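Local coordinates for mitogen activated protein kinase, putative (Leishmania donovani, PDB 4QNY), which probably phosphorylates serine and threonine residues of target proteins with ATP, as a member of the mitogen-activated protein kinase family of signalling enzymes, at residues Asp150-Asn155 with Arg189-Pro194; Asp208-Gly213 with Pro224-Lys229. All coordinates share one frame; numbering follows the deposited sequence.

Contact 1 of 2, residues Asp150-Asn155 with Arg189-Pro194; sequences DITPAN and RWYRAP. With MG (magnesium ion), chain C; ANP (phosphoaminophosphonic acid-adenylate ester), chain D.
Pro153 lays the edge of its ring over the face of the Tyr191 ring, a proline-aromatic CH-pi contact, and no direct hydrogen bond joins Asp150-Asn155 to Arg189-Pro194. Pro153 CD sits 3.8 Å from the centroid of the Tyr191 ring, 27° off the ring normal, so it is displaced toward the rim at CE1 and CZ. Thr152 CB stands over the same face toward its CD2 rim, and the methyl CG2 hangs lower, just outside that rim, 3.6 Å from Tyr191 CD2, the two side chains crossing at about a right angle. With CG anti to its carbonyl carbon (chi1 -58°), Tyr191 sends its ring along the loop beneath Thr152 and Pro153, and the hydroxyl at its end hydrogen-bonds Glu218 of helix 206-219. Beyond the CB end of Tyr191 a water bridges the two backbones, 2.8 Å from Ile151 O and from Tyr191 O.

The far side of Asp150-Asn155 faces the nucleotide. Asn155 splits its amide between two jobs: OD1 binds magnesium at 2.1 Å, while ND2 donates to Asp150 O at 2.7 Å, nearly straight and in the carbonyl plane. That second bond fixes the rotation of the amide and so aims OD1 at the metal, which Asp168, two phosphate oxygens of the ATP analogue and two waters also bind. Next to it, Ala154 O accepts a hydrogen bond of 2.8 Å from the ribose O3'. The sequence HRDITPAN is the catalytic loop of the protein kinase fold, here packed against the P+1 loop at the end of the activation segment.

Contact 2 of 2, residues Asp208-Gly213 with Pro224-Lys229; sequences DVWGIG and PLFQGK
The Trp210 and Phe226 rings lie nearly parallel, planes at 25°, yet are slid so far past each other that they barely overlap. The centroid of the Phe226 ring is 5.4 Å from that of the six-membered ring of Trp210, too much offset for a full stack. The approach is oblique, with Trp210 CZ2 meeting Phe226 CE2 at 3.7 Å, and Trp210 CE2 is 4.1 Å from that same atom. One face of the Phe226 ring is covered from within its own segment, where Leu225 CB stands 3.8 Å above the plane, over the ring centre.

The two side chains reach each other from opposite directions. On the helix, Trp210 CG is anti to the backbone N (chi1 180°), which carries the indole out from the helix until its benzo end meets the loop. Phe226 points from the loop toward the helix. The contact is wholly apolar and buried, with no hydrogen bond across it. Ile238 of helix 231-242 touches both aromatic side chains, Val241 adds to the cover of Phe226, and Cys214, one residue beyond Asp208-Gly213, packs on Phe226 as well.

From helix 231-242, Gln234 NE2 hydrogen-bonds Phe226 O. At the start of the helical segment, Asp208 accepts bonds from His148 N and Arg149 N through its carboxylate, tying the helix to the catalytic loop. DVWGIG is the signature of the kinase F helix, the buried central helix of the C-lobe; here its tryptophan packs on the loop that leads to the G helix.

Both contacts lie in the C-lobe and follow one another in series. From the N terminus, contact 1 closes first, its loop running from the catalytic segment through strands 156-158, 164-166 and 173-174 and the activation segment to Arg189-Pro194. Contact 2 opens later on helix 206-219 and closes a much shorter loop, ten residues long, before helix 231-242. The two neither nest nor cross, but their centres are about 6 Å apart and they touch: Trp190 NE1 probably hydrogen-bonds Gly228 O at 2.9 Å, and Arg192 O packs near Trp210 NE1. The P+1 loop thus packs against the catalytic loop in contact 1 and against both parts of contact 2, helix 206-219 and the loop after it.

Contact 1 of 2, residues Asp150-Asn155 with Arg189-Pro194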
loop_
_atom_site.group_PDB
_atom_site.type_symbol
_atom_site.label_atom_id
_atom_site.label_comp_id
_atom_site.label_asym_id
_atom_site.label_seq_id
_atom_site.Cartn_x
_atom_site.Cartn_y
_atom_site.Cartn_z
ATOM N N ASP A 150 -2.903 0.046 -3.307
ATOM C CA ASP A 150 -1.533 -0.456 -3.371
ATOM C C ASP A 150 -1.062 -1.061 -2.047
ATOM O O ASP A 150 0.012 -0.722 -1.549
ATOM C CB ASP A 150 -0.580 0.664 -3.803
ATOM C CG ASP A 150 0.702 0.134 -4.422
ATOM O OD1 ASP A 150 0.702 -1.018 -4.904
ATOM O OD2 ASP A 150 1.710 0.873 -4.430
ATOM N N ILE A 151 -1.862 -1.964 -1.485
ATOM C CA ILE A 151 -1.500 -2.632 -0.238
ATOM C C ILE A 151 -0.521 -3.776 -0.491
ATOM O O ILE A 151 -0.906 -4.855 -0.944
ATOM C CB ILE A 151 -2.743 -3.171 0.499
ATOM C CG1 ILE A 151 -3.640 -2.012 0.937
ATOM C CG2 ILE A 151 -2.335 -3.989 1.718
ATOM C CD1 ILE A 151 -3.002 -1.107 1.970
ATOM N N THR A 152 0.752 -3.516 -0.210
ATOM C CA THR A 152 1.822 -4.496 -0.370
ATOM C C THR A 152 2.751 -4.408 0.841
ATOM O O THR A 152 2.781 -3.378 1.514
ATOM C CB THR A 152 2.637 -4.262 -1.670
ATOM O OG1 THR A 152 3.302 -2.994 -1.601
ATOM C CG2 THR A 152 1.736 -4.300 -2.897
ATOM N N PRO A 153 3.503 -5.487 1.130
ATOM C CA PRO A 153 4.448 -5.484 2.255
ATOM C C PRO A 153 5.408 -4.296 2.247
ATOM O O PRO A 153 5.745 -3.777 3.312
ATOM C CB PRO A 153 5.214 -6.793 2.062
ATOM C CG PRO A 153 4.240 -7.690 1.396
ATOM C CD PRO A 153 3.425 -6.811 0.487
ATOM N N ALA A 154 5.835 -3.872 1.061
ATOM C CA ALA A 154 6.764 -2.753 0.934
ATOM C C ALA A 154 6.117 -1.435 1.352
ATOM O O ALA A 154 6.805 -0.500 1.759
ATOM C CB ALA A 154 7.284 -2.656 -0.494
ATOM N N ASN A 155 4.793 -1.368 1.250
ATOM C CA ASN A 155 4.057 -0.166 1.626
ATOM C C ASN A 155 3.532 -0.234 3.059
ATOM O O ASN A 155 2.662 0.544 3.450
ATOM C CB ASN A 155 2.902 0.076 0.652
ATOM C CG ASN A 155 3.383 0.406 -0.749
ATOM O OD1 ASN A 155 4.533 0.799 -0.942
ATOM N ND2 ASN A 155 2.503 0.256 -1.733
ATOM N N ARG A 189 2.587 -7.183 -9.418
ATOM C CA ARG A 189 1.155 -7.418 -9.588
ATOM C C ARG A 189 0.657 -8.528 -8.664
ATOM O O ARG A 189 -0.512 -8.914 -8.711
ATOM C CB ARG A 189 0.839 -7.779 -11.040
ATOM C CG ARG A 189 1.217 -9.207 -11.411
ATOM C CD ARG A 189 0.826 -9.554 -12.839
ATOM N NE ARG A 189 1.711 -8.930 -13.820
ATOM C CZ ARG A 189 1.304 -8.101 -14.774
ATOM N NH1 ARG A 189 0.018 -7.795 -14.887
ATOM N NH2 ARG A 189 2.182 -7.582 -15.622
ATOM N N TRP A 190 1.550 -9.031 -7.818
ATOM C CA TRP A 190 1.276 -10.213 -7.004
ATOM C C TRP A 190 0.216 -9.993 -5.926
ATOM O O TRP A 190 -0.246 -10.948 -5.303
ATOM C CB TRP A 190 2.568 -10.700 -6.346
ATOM C CG TRP A 190 3.618 -11.131 -7.325
ATOM C CD1 TRP A 190 3.458 -11.334 -8.665
ATOM C CD2 TRP A 190 4.993 -11.409 -7.038
ATOM N NE1 TRP A 190 4.648 -11.724 -9.230
ATOM C CE2 TRP A 190 5.607 -11.775 -8.252
ATOM C CE3 TRP A 190 5.766 -11.381 -5.873
ATOM C CZ2 TRP A 190 6.955 -12.114 -8.334
ATOM C CZ3 TRP A 190 7.104 -11.718 -5.956
ATOM C CH2 TRP A 190 7.685 -12.079 -7.178
ATOM N N TYR A 191 -0.171 -8.741 -5.709
ATOM C CA TYR A 191 -1.089 -8.415 -4.625
ATOM C C TYR A 191 -2.393 -7.820 -5.141
ATOM O O TYR A 191 -3.183 -7.268 -4.376
ATOM C CB TYR A 191 -0.408 -7.462 -3.641
ATOM C CG TYR A 191 0.864 -8.046 -3.072
ATOM C CD1 TYR A 191 0.836 -8.846 -1.939
ATOM C CD2 TYR A 191 2.091 -7.822 -3.686
ATOM C CE1 TYR A 191 1.992 -9.395 -1.424
ATOM C CE2 TYR A 191 3.254 -8.368 -3.178
ATOM C CZ TYR A 191 3.199 -9.154 -2.046
ATOM O OH TYR A 191 4.354 -9.699 -1.532
ATOM N N ARG A 192 -2.617 -7.952 -6.444
ATOM C CA ARG A 192 -3.846 -7.480 -7.065
ATOM C C ARG A 192 -4.993 -8.464 -6.855
ATOM O O ARG A 192 -4.857 -9.658 -7.119
ATOM C CB ARG A 192 -3.628 -7.238 -8.560
ATOM C CG ARG A 192 -2.711 -6.067 -8.862
ATOM C CD ARG A 192 -2.449 -5.935 -10.351
ATOM N NE ARG A 192 -2.050 -4.578 -10.705
ATOM C CZ ARG A 192 -1.762 -4.179 -11.940
ATOM N NH1 ARG A 192 -1.829 -5.036 -12.950
ATOM N NH2 ARG A 192 -1.416 -2.920 -12.164
ATOM N N ALA A 193 -6.119 -7.948 -6.371
ATOM C CA ALA A 193 -7.320 -8.747 -6.162
ATOM C C ALA A 193 -7.825 -9.324 -7.485
ATOM O O ALA A 193 -7.600 -8.736 -8.542
ATOM C CB ALA A 193 -8.399 -7.902 -5.495
ATOM N N PRO A 194 -8.505 -10.484 -7.431
ATOM C CA PRO A 194 -8.999 -11.147 -8.645
ATOM C C PRO A 194 -9.942 -10.281 -9.479
ATOM O O PRO A 194 -9.961 -10.422 -10.701
ATOM C CB PRO A 194 -9.736 -12.380 -8.100
ATOM C CG PRO A 194 -9.986 -12.085 -6.656
ATOM C CD PRO A 194 -8.815 -11.266 -6.223
HETATM MG MG MG C . 5.769 1.898 -2.186
HETATM P PG ANP D . 5.294 6.308 -5.112
HETATM O O1G ANP D . 6.559 7.107 -5.097
HETATM O O2G ANP D . 4.191 7.074 -4.285
HETATM O O3G ANP D . 4.793 6.153 -6.605
HETATM P PB ANP D . 7.086 4.504 -3.859
HETATM O O1B ANP D . 8.099 4.899 -4.883
HETATM O O2B ANP D . 7.254 2.987 -3.555
HETATM N N3B ANP D . 5.530 4.767 -4.439
HETATM P PA ANP D . 7.127 4.739 -1.098
HETATM O O1A ANP D . 6.447 3.423 -1.120
HETATM O O2A ANP D . 6.362 5.795 -0.295
HETATM O O3A ANP D . 7.314 5.347 -2.563
HETATM O "O5'" ANP D . 8.582 4.526 -0.511
HETATM C "C5'" ANP D . 9.461 3.491 -1.000
HETATM C "C4'" ANP D . 10.132 2.820 0.173
HETATM O "O4'" ANP D . 10.733 3.813 1.028
HETATM C "C3'" ANP D . 9.212 2.030 1.093
HETATM O "O3'" ANP D . 8.984 0.720 0.587
HETATM C "C2'" ANP D . 10.003 2.010 2.402
HETATM O "O2'" ANP D . 10.961 0.957 2.420
HETATM C "C1'" ANP D . 10.706 3.374 2.375
HETATM N N9 ANP D . 10.040 4.392 3.180
HETATM C C8 ANP D . 9.035 5.231 2.784
HETATM N N7 ANP D . 8.616 6.053 3.720
HETATM C C5 ANP D . 9.408 5.722 4.809
HETATM C C6 ANP D . 9.463 6.231 6.126
HETATM N N6 ANP D . 8.679 7.211 6.578
HETATM N N1 ANP D . 10.367 5.684 6.970
HETATM C C2 ANP D . 11.153 4.700 6.523
HETATM N N3 ANP D . 11.192 4.144 5.309
HETATM C C4 ANP D . 10.288 4.704 4.498
HETATM O O HOH W 1 -3.256 -5.121 -2.518
HETATM O O HOH W 2 5.259 0.593 -3.590
HETATM O O HOH W 3 7.365 0.706 -1.682
#

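Contact 2 of 2, residues Asp208-Gly213 with Pro224-Lys229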
loop_
_atom_site.group_PDB
_atom_site.type_symbol
_atom_site.label_atom_id
_atom_site.label_comp_id
_atom_site.label_asym_id
_atom_site.label_seq_id
_atom_site.Cartn_x
_atom_site.Cartn_y
_atom_site.Cartn_z
ATOM N N ASP A 208 -8.334 -3.925 -0.936
ATOM C CA ASP A 208 -7.340 -3.679 0.103
ATOM C C ASP A 208 -7.316 -4.832 1.097
ATOM O O ASP A 208 -6.274 -5.145 1.673
ATOM C CB ASP A 208 -7.623 -2.359 0.824
ATOM C CG ASP A 208 -7.313 -1.148 -0.035
ATOM O OD1 ASP A 208 -6.474 -1.267 -0.954
ATOM O OD2 ASP A 208 -7.905 -0.077 0.210
ATOM N N VAL A 209 -8.471 -5.462 1.291
ATOM C CA VAL A 209 -8.579 -6.618 2.174
ATOM C C VAL A 209 -7.809 -7.790 1.580
ATOM O O VAL A 209 -7.160 -8.553 2.299
ATOM C CB VAL A 209 -10.051 -7.021 2.408
ATOM C CG1 VAL A 209 -10.138 -8.252 3.299
ATOM C CG2 VAL A 209 -10.827 -5.864 3.017
ATOM N N TRP A 210 -7.878 -7.916 0.258
ATOM C CA TRP A 210 -7.148 -8.952 -0.463
ATOM C C TRP A 210 -5.648 -8.807 -0.239
ATOM O O TRP A 210 -4.941 -9.795 -0.042
ATOM C CB TRP A 210 -7.468 -8.895 -1.961
ATOM C CG TRP A 210 -6.747 -9.935 -2.766
ATOM C CD1 TRP A 210 -5.532 -9.804 -3.374
ATOM C CD2 TRP A 210 -7.196 -11.267 -3.047
ATOM N NE1 TRP A 210 -5.197 -10.972 -4.017
ATOM C CE2 TRP A 210 -6.202 -11.885 -3.831
ATOM C CE3 TRP A 210 -8.341 -11.995 -2.712
ATOM C CZ2 TRP A 210 -6.318 -13.197 -4.286
ATOM C CZ3 TRP A 210 -8.456 -13.297 -3.166
ATOM C CH2 TRP A 210 -7.450 -13.884 -3.943
ATOM N N GLY A 211 -5.173 -7.566 -0.268
ATOM C CA GLY A 211 -3.771 -7.272 -0.038
ATOM C C GLY A 211 -3.313 -7.674 1.350
ATOM O O GLY A 211 -2.195 -8.152 1.526
ATOM N N ILE A 212 -4.181 -7.482 2.339
ATOM C CA ILE A 212 -3.882 -7.868 3.714
ATOM C C ILE A 212 -3.810 -9.388 3.839
ATOM O O ILE A 212 -2.966 -9.924 4.559
ATOM C CB ILE A 212 -4.933 -7.312 4.697
ATOM C CG1 ILE A 212 -4.908 -5.785 4.686
ATOM C CG2 ILE A 212 -4.685 -7.823 6.108
ATOM C CD1 ILE A 212 -3.590 -5.188 5.137
ATOM N N GLY A 213 -4.695 -10.075 3.122
ATOM C CA GLY A 213 -4.691 -11.526 3.091
ATOM C C GLY A 213 -3.393 -12.073 2.530
ATOM O O GLY A 213 -2.826 -13.023 3.068
ATOM N N PRO A 224 5.457 -14.829 -1.307
ATOM C CA PRO A 224 4.229 -14.351 -1.959
ATOM C C PRO A 224 3.423 -15.469 -2.624
ATOM O O PRO A 224 3.946 -16.207 -3.460
ATOM C CB PRO A 224 4.758 -13.365 -2.997
ATOM C CG PRO A 224 5.958 -12.780 -2.339
ATOM C CD PRO A 224 6.579 -13.893 -1.523
ATOM N N LEU A 225 2.157 -15.582 -2.234
ATOM C CA LEU A 225 1.316 -16.707 -2.627
ATOM C C LEU A 225 0.989 -16.723 -4.118
ATOM O O LEU A 225 0.932 -17.787 -4.734
ATOM C CB LEU A 225 0.014 -16.694 -1.821
ATOM C CG LEU A 225 0.134 -16.524 -0.305
ATOM C CD1 LEU A 225 -1.243 -16.508 0.341
ATOM C CD2 LEU A 225 1.000 -17.616 0.299
ATOM N N PHE A 226 0.772 -15.545 -4.694
ATOM C CA PHE A 226 0.324 -15.451 -6.080
ATOM C C PHE A 226 1.327 -14.703 -6.952
ATOM O O PHE A 226 1.162 -13.512 -7.216
ATOM C CB PHE A 226 -1.042 -14.765 -6.144
ATOM C CG PHE A 226 -1.972 -15.165 -5.032
ATOM C CD1 PHE A 226 -2.479 -16.452 -4.964
ATOM C CD2 PHE A 226 -2.340 -14.252 -4.058
ATOM C CE1 PHE A 226 -3.335 -16.823 -3.942
ATOM C CE2 PHE A 226 -3.195 -14.616 -3.033
ATOM C CZ PHE A 226 -3.693 -15.902 -2.975
ATOM N N GLN A 227 2.356 -15.410 -7.407
ATOM C CA GLN A 227 3.430 -14.792 -8.180
ATOM C C GLN A 227 3.213 -14.909 -9.687
ATOM O O GLN A 227 3.857 -15.718 -10.354
ATOM C CB GLN A 227 4.776 -15.412 -7.801
ATOM C CG GLN A 227 5.174 -15.187 -6.352
ATOM C CD GLN A 227 6.502 -15.832 -6.005
ATOM O OE1 GLN A 227 7.247 -16.256 -6.888
ATOM N NE2 GLN A 227 6.804 -15.909 -4.714
ATOM N N GLY A 228 2.310 -14.092 -10.220
ATOM C CA GLY A 228 2.053 -14.077 -11.648
ATOM C C GLY A 228 3.074 -13.253 -12.409
ATOM O O GLY A 228 3.618 -12.282 -11.882
ATOM N N LYS A 229 3.339 -13.649 -13.651
ATOM C CA LYS A 229 4.270 -12.921 -14.508
ATOM C C LYS A 229 3.521 -11.954 -15.419
ATOM O O LYS A 229 4.093 -10.988 -15.922
ATOM C CB LYS A 229 5.109 -13.892 -15.341
ATOM C CG LYS A 229 6.298 -14.473 -14.595
ATOM C CD LYS A 229 6.428 -15.969 -14.827
ATOM C CE LYS A 229 7.755 -16.492 -14.302
ATOM N NZ LYS A 229 7.864 -17.971 -14.438
#